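Local coordinates for protein putative hydrolase YdeN (Bacillus subtilis, PDB 1UXO) that probably acts as a serine hydrolase of the alpha/beta-hydrolase type, perhaps an esterase, whose natural substrate is not established, at residues L49-L63 and L74-L86. The protein carries 2 engineered substitutions. Sequence-based numbering, arbitrary orientation. Where two conformers were deposited one is given.
Sequences LEDWLDTLSLYQHTL and LGCPAILRFLEHL
Phe82 reaches from helix 75-84 into segment 49-63, its CG anti to the backbone N (chi1 -175°), and has more of its surface covered there than any other residue of 74-86. Two CH-pi contacts form: Leu56 CB sits over the centre of one face of Phe82, 3.7 Å from the ring centroid, and Leu74 CD2 lies over a face of Trp52, 4.2 Å from the centroid of its six-membered ring. Apolar side chains extend the contact: Leu63 CD1 meets the Phe82 ring edge at CE2 and lies 3.6 Å from Leu86 CD2, Leu53 CD2 touches Phe82 CB, and Trp52 turns its ring edge to Ala78 CB. Replacing Phe82 by an alanine would probably take away the face under Leu56 CB and the edge met by Leu63 CD1, and open a gap between the segments. No hydrogen bond joins the segments; Trp52 NE1 is hydrogen-bonded to Pro42 O, in the loop before segment 49-63. The axes of helices 49-57 and 75-84 come within 9.7 Å and cross at -65°. Helix 75-84 follows strand 67-72 and the predicted nucleophile Ser73, consistent with the nucleophile elbow of an alpha/beta-hydrolase fold, with helix 49-57 packed beside it on the same side of the parallel sheet.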
loop_
_atom_site.group_PDB
_atom_site.type_symbol
_atom_site.label_atom_id
_atom_site.label_comp_id
_atom_site.label_asym_id
_atom_site.label_seq_id
_atom_site.Cartn_x
_atom_site.Cartn_y
_atom_site.Cartn_z
ATOM N N LEU A 49 -8.156 -10.015 8.457
ATOM C CA LEU A 49 -8.361 -9.667 7.050
ATOM C C LEU A 49 -9.786 -9.297 6.736
ATOM O O LEU A 49 -10.026 -8.297 6.032
ATOM C CB LEU A 49 -7.915 -10.821 6.130
ATOM C CG LEU A 49 -8.134 -10.696 4.607
ATOM C CD1 LEU A 49 -7.356 -9.500 4.072
ATOM C CD2 LEU A 49 -7.721 -11.955 3.865
ATOM N N GLU A 50 -10.739 -10.116 7.185
ATOM C CA GLU A 50 -12.140 -9.806 6.854
ATOM C C GLU A 50 -12.593 -8.435 7.354
ATOM O O GLU A 50 -13.288 -7.763 6.670
ATOM C CB GLU A 50 -13.122 -10.923 7.285
ATOM C CG GLU A 50 -12.861 -12.196 6.513
ATOM C CD GLU A 50 -12.892 -12.047 4.979
ATOM O OE1 GLU A 50 -13.826 -11.355 4.449
ATOM O OE2 GLU A 50 -11.969 -12.627 4.322
ATOM N N ASP A 51 -12.129 -8.024 8.526
ATOM C CA ASP A 51 -12.496 -6.717 9.078
ATOM C C ASP A 51 -11.779 -5.588 8.326
ATOM O O ASP A 51 -12.364 -4.580 8.078
ATOM C CB ASP A 51 -12.195 -6.644 10.555
ATOM C CG ASP A 51 -13.004 -7.661 11.371
ATOM O OD1 ASP A 51 -14.167 -7.906 10.985
ATOM O OD2 ASP A 51 -12.548 -8.274 12.402
ATOM N N TRP A 52 -10.528 -5.799 7.913
ATOM C CA TRP A 52 -9.817 -4.785 7.123
ATOM C C TRP A 52 -10.555 -4.623 5.747
ATOM O O TRP A 52 -10.786 -3.464 5.274
ATOM C CB TRP A 52 -8.334 -5.142 6.960
ATOM C CG TRP A 52 -7.520 -4.815 8.155
ATOM C CD1 TRP A 52 -7.893 -4.923 9.468
ATOM C CD2 TRP A 52 -6.182 -4.283 8.162
ATOM N NE1 TRP A 52 -6.875 -4.498 10.280
ATOM C CE2 TRP A 52 -5.811 -4.105 9.509
ATOM C CE3 TRP A 52 -5.250 -3.944 7.157
ATOM C CZ2 TRP A 52 -4.572 -3.571 9.900
ATOM C CZ3 TRP A 52 -4.039 -3.404 7.540
ATOM C CH2 TRP A 52 -3.705 -3.224 8.909
ATOM N N LEU A 53 -10.900 -5.747 5.099
ATOM C CA LEU A 53 -11.669 -5.670 3.850
ATOM C C LEU A 53 -13.034 -4.983 4.001
ATOM O O LEU A 53 -13.427 -4.199 3.137
ATOM C CB LEU A 53 -11.847 -7.071 3.238
ATOM C CG LEU A 53 -10.553 -7.783 2.790
ATOM C CD1 LEU A 53 -10.896 -9.192 2.213
ATOM C CD2 LEU A 53 -9.756 -6.975 1.825
ATOM N N ASP A 54 -13.735 -5.268 5.082
ATOM C CA ASP A 54 -15.032 -4.589 5.377
ATOM C C ASP A 54 -14.841 -3.084 5.551
ATOM O O ASP A 54 -15.620 -2.313 5.032
ATOM C CB ASP A 54 -15.710 -5.148 6.636
ATOM C CG ASP A 54 -16.290 -6.524 6.434
ATOM O OD1 ASP A 54 -16.514 -6.960 5.295
ATOM O OD2 ASP A 54 -16.540 -7.265 7.400
ATOM N N THR A 55 -13.762 -2.645 6.220
ATOM C CA THR A 55 -13.478 -1.223 6.319
ATOM C C THR A 55 -13.175 -0.607 4.965
ATOM O O THR A 55 -13.710 0.464 4.613
ATOM C CB THR A 55 -12.346 -0.987 7.333
ATOM O OG1 THR A 55 -12.735 -1.464 8.603
ATOM C CG2 THR A 55 -12.097 0.446 7.579
ATOM N N LEU A 56 -12.327 -1.258 4.158
ATOM C CA LEU A 56 -12.077 -0.702 2.852
ATOM C C LEU A 56 -13.382 -0.546 2.028
ATOM O O LEU A 56 -13.540 0.395 1.252
ATOM C CB LEU A 56 -11.059 -1.572 2.090
ATOM C CG LEU A 56 -9.637 -1.560 2.698
ATOM C CD1 LEU A 56 -8.803 -2.778 2.262
ATOM C CD2 LEU A 56 -8.911 -0.213 2.406
ATOM N N SER A 57 -14.295 -1.496 2.186
ATOM C CA SER A 57 -15.524 -1.514 1.419
ATOM C C SER A 57 -16.421 -0.302 1.749
ATOM O O SER A 57 -17.231 0.085 0.914
ATOM C CB SER A 57 -16.231 -2.871 1.577
ATOM O OG SER A 57 -17.120 -2.736 2.672
ATOM N N LEU A 58 -16.185 0.359 2.881
ATOM C CA LEU A 58 -16.931 1.588 3.242
ATOM C C LEU A 58 -16.683 2.719 2.250
ATOM O O LEU A 58 -17.507 3.636 2.173
ATOM C CB LEU A 58 -16.524 2.096 4.619
ATOM C CG LEU A 58 -16.851 1.176 5.784
ATOM C CD1 LEU A 58 -16.206 1.656 7.038
ATOM C CD2 LEU A 58 -18.334 0.965 6.004
ATOM N N TYR A 59 -15.552 2.626 1.518
ATOM C CA TYR A 59 -15.066 3.645 0.581
ATOM C C TYR A 59 -15.225 3.243 -0.899
ATOM O O TYR A 59 -14.876 3.983 -1.796
ATOM C CB TYR A 59 -13.591 3.909 0.896
ATOM C CG TYR A 59 -13.441 4.519 2.243
ATOM C CD1 TYR A 59 -13.572 5.868 2.412
ATOM C CD2 TYR A 59 -13.247 3.727 3.376
ATOM C CE1 TYR A 59 -13.464 6.446 3.675
ATOM C CE2 TYR A 59 -13.131 4.305 4.670
ATOM C CZ TYR A 59 -13.233 5.666 4.788
ATOM O OH TYR A 59 -13.141 6.298 6.021
ATOM N N GLN A 60 -15.792 2.065 -1.112
ATOM C CA GLN A 60 -15.751 1.379 -2.380
ATOM C C GLN A 60 -16.426 2.205 -3.483
ATOM O O GLN A 60 -15.978 2.259 -4.652
ATOM C CB GLN A 60 -16.505 0.082 -2.110
ATOM C CG GLN A 60 -16.525 -1.018 -2.990
ATOM C CD GLN A 60 -17.198 -2.152 -2.265
ATOM O OE1 GLN A 60 -18.442 -2.235 -2.227
ATOM N NE2 GLN A 60 -16.398 -2.992 -1.629
ATOM N N HIS A 61 -17.478 2.897 -3.096
ATOM C CA HIS A 61 -18.257 3.694 -4.059
ATOM C C HIS A 61 -17.503 4.928 -4.550
ATOM O O HIS A 61 -17.908 5.555 -5.522
ATOM C CB HIS A 61 -19.583 4.095 -3.419
ATOM C CG HIS A 61 -19.420 5.030 -2.254
ATOM N ND1 HIS A 61 -19.320 4.578 -0.946
ATOM C CD2 HIS A 61 -19.261 6.374 -2.202
ATOM C CE1 HIS A 61 -19.153 5.608 -0.144
ATOM N NE2 HIS A 61 -19.119 6.712 -0.874
ATOM N N THR A 62 -16.398 5.301 -3.886
ATOM C CA THR A 62 -15.605 6.463 -4.280
ATOM C C THR A 62 -14.435 6.118 -5.213
ATOM O O THR A 62 -13.688 7.005 -5.582
ATOM C CB THR A 62 -15.002 7.186 -3.041
ATOM O OG1 THR A 62 -13.956 6.386 -2.464
ATOM C CG2 THR A 62 -16.040 7.317 -1.898
ATOM N N LEU A 63 -14.244 4.855 -5.575
ATOM C CA LEU A 63 -13.018 4.463 -6.251
ATOM C C LEU A 63 -13.224 4.537 -7.734
ATOM O O LEU A 63 -14.120 3.874 -8.269
ATOM C CB LEU A 63 -12.636 3.036 -5.937
ATOM C CG LEU A 63 -12.523 2.642 -4.488
ATOM C CD1 LEU A 63 -12.330 1.136 -4.383
ATOM C CD2 LEU A 63 -11.426 3.405 -3.772
ATOM N N LEU A 74 1.502 -4.437 5.962
ATOM C CA LEU A 74 0.254 -5.266 5.963
ATOM C C LEU A 74 -0.890 -4.682 5.161
ATOM O O LEU A 74 -1.722 -5.424 4.610
ATOM C CB LEU A 74 -0.212 -5.578 7.380
ATOM C CG LEU A 74 -1.273 -6.653 7.545
ATOM C CD1 LEU A 74 -0.768 -8.084 7.128
ATOM C CD2 LEU A 74 -1.843 -6.641 8.996
ATOM N N GLY A 75 -0.930 -3.363 5.003
ATOM C CA GLY A 75 -1.959 -2.768 4.156
ATOM C C GLY A 75 -1.884 -3.206 2.713
ATOM O O GLY A 75 -2.873 -3.149 1.985
ATOM N N CYS A 76 -0.680 -3.559 2.286
ATOM C CA CYS A 76 -0.445 -4.062 0.925
ATOM C C CYS A 76 -1.249 -5.323 0.575
ATOM O O CYS A 76 -2.058 -5.255 -0.374
ATOM C CB CYS A 76 1.051 -4.162 0.625
ATOM S SG CYS A 76 1.932 -2.591 0.818
ATOM N N PRO A 77 -1.048 -6.460 1.268
ATOM C CA PRO A 77 -1.835 -7.638 0.923
ATOM C C PRO A 77 -3.327 -7.413 1.142
ATOM O O PRO A 77 -4.166 -7.973 0.432
ATOM C CB PRO A 77 -1.266 -8.750 1.820
ATOM C CG PRO A 77 -0.554 -8.016 2.967
ATOM C CD PRO A 77 -0.028 -6.789 2.290
ATOM N N ALA A 78 -3.670 -6.550 2.081
ATOM C CA ALA A 78 -5.045 -6.205 2.265
ATOM C C ALA A 78 -5.680 -5.543 1.046
ATOM O O ALA A 78 -6.726 -5.985 0.572
ATOM C CB ALA A 78 -5.215 -5.313 3.498
ATOM N N ILE A 79 -5.022 -4.551 0.495
ATOM C CA ILE A 79 -5.616 -3.892 -0.673
ATOM C C ILE A 79 -5.529 -4.838 -1.906
ATOM O O ILE A 79 -6.378 -4.766 -2.770
ATOM C CB ILE A 79 -5.014 -2.489 -0.956
ATOM C CG1 ILE A 79 -3.558 -2.517 -1.246
ATOM C CG2 ILE A 79 -5.423 -1.433 0.123
ATOM C CD1 ILE A 79 -3.126 -1.092 -1.942
ATOM N N LEU A 80 -4.540 -5.743 -1.964
ATOM C CA LEU A 80 -4.480 -6.729 -3.062
ATOM C C LEU A 80 -5.709 -7.666 -3.016
ATOM O O LEU A 80 -6.369 -7.945 -4.055
ATOM C CB LEU A 80 -3.165 -7.555 -3.050
ATOM C CG LEU A 80 -1.881 -6.773 -3.322
ATOM C CD1 LEU A 80 -0.683 -7.658 -3.153
ATOM C CD2 LEU A 80 -1.906 -6.101 -4.662
ATOM N N ARG A 81 -6.038 -8.146 -1.827
ATOM C CA ARG A 81 -7.233 -8.957 -1.674
ATOM C C ARG A 81 -8.489 -8.174 -2.000
ATOM O O ARG A 81 -9.433 -8.717 -2.576
ATOM C CB ARG A 81 -7.319 -9.538 -0.306
ATOM C CG ARG A 81 -6.297 -10.569 -0.027
ATOM C CD ARG A 81 -6.592 -11.869 -0.844
ATOM N NE ARG A 81 -5.602 -12.853 -0.534
ATOM C CZ ARG A 81 -5.253 -13.856 -1.301
ATOM N NH1 ARG A 81 -5.856 -14.091 -2.472
ATOM N NH2 ARG A 81 -4.277 -14.629 -0.845
ATOM N N PHE A 82 -8.532 -6.911 -1.583
ATOM C CA PHE A 82 -9.649 -6.023 -1.900
ATOM C C PHE A 82 -9.848 -5.884 -3.388
ATOM O O PHE A 82 -10.983 -6.008 -3.900
ATOM C CB PHE A 82 -9.388 -4.680 -1.216
ATOM C CG PHE A 82 -10.470 -3.710 -1.332
ATOM C CD1 PHE A 82 -11.707 -3.938 -0.763
ATOM C CD2 PHE A 82 -10.237 -2.493 -2.002
ATOM C CE1 PHE A 82 -12.729 -2.956 -0.889
ATOM C CE2 PHE A 82 -11.247 -1.506 -2.099
ATOM C CZ PHE A 82 -12.488 -1.766 -1.542
ATOM N N LEU A 83 -8.776 -5.619 -4.129
ATOM C CA LEU A 83 -8.895 -5.433 -5.586
ATOM C C LEU A 83 -9.303 -6.711 -6.264
ATOM O O LEU A 83 -10.011 -6.655 -7.271
ATOM C CB LEU A 83 -7.577 -4.987 -6.185
ATOM C CG LEU A 83 -7.075 -3.630 -5.688
ATOM C CD1 LEU A 83 -5.700 -3.475 -6.268
ATOM C CD2 LEU A 83 -7.985 -2.539 -6.165
ATOM N N GLU A 84 -8.883 -7.877 -5.744
ATOM C CA GLU A 84 -9.295 -9.144 -6.373
ATOM C C GLU A 84 -10.785 -9.285 -6.439
ATOM O O GLU A 84 -11.301 -9.838 -7.399
ATOM C CB GLU A 84 -8.846 -10.369 -5.574
ATOM C CG GLU A 84 -7.473 -10.792 -5.770
ATOM C CD GLU A 84 -7.161 -12.102 -5.033
ATOM O OE1 GLU A 84 -7.630 -12.308 -3.897
ATOM O OE2 GLU A 84 -6.439 -12.938 -5.606
ATOM N N HIS A 85 -11.486 -8.813 -5.416
ATOM C CA HIS A 85 -12.922 -9.020 -5.341
ATOM C C HIS A 85 -13.758 -7.792 -5.750
ATOM O O HIS A 85 -14.965 -7.816 -5.652
ATOM C CB HIS A 85 -13.275 -9.495 -3.922
ATOM C CG HIS A 85 -12.895 -10.926 -3.670
ATOM N ND1 HIS A 85 -12.684 -11.428 -2.409
ATOM C CD2 HIS A 85 -12.644 -11.956 -4.534
ATOM C CE1 HIS A 85 -12.345 -12.708 -2.500
ATOM N NE2 HIS A 85 -12.311 -13.057 -3.776
ATOM N N LEU A 86 -13.097 -6.762 -6.278
ATOM C CA LEU A 86 -13.781 -5.527 -6.652
ATOM C C LEU A 86 -14.246 -5.573 -8.112
ATOM O O LEU A 86 -13.473 -5.870 -9.010
ATOM C CB LEU A 86 -12.779 -4.396 -6.485
ATOM C CG LEU A 86 -13.309 -2.995 -6.324
ATOM C CD1 LEU A 86 -14.327 -2.974 -5.184
ATOM C CD2 LEU A 86 -12.137 -2.050 -6.026
#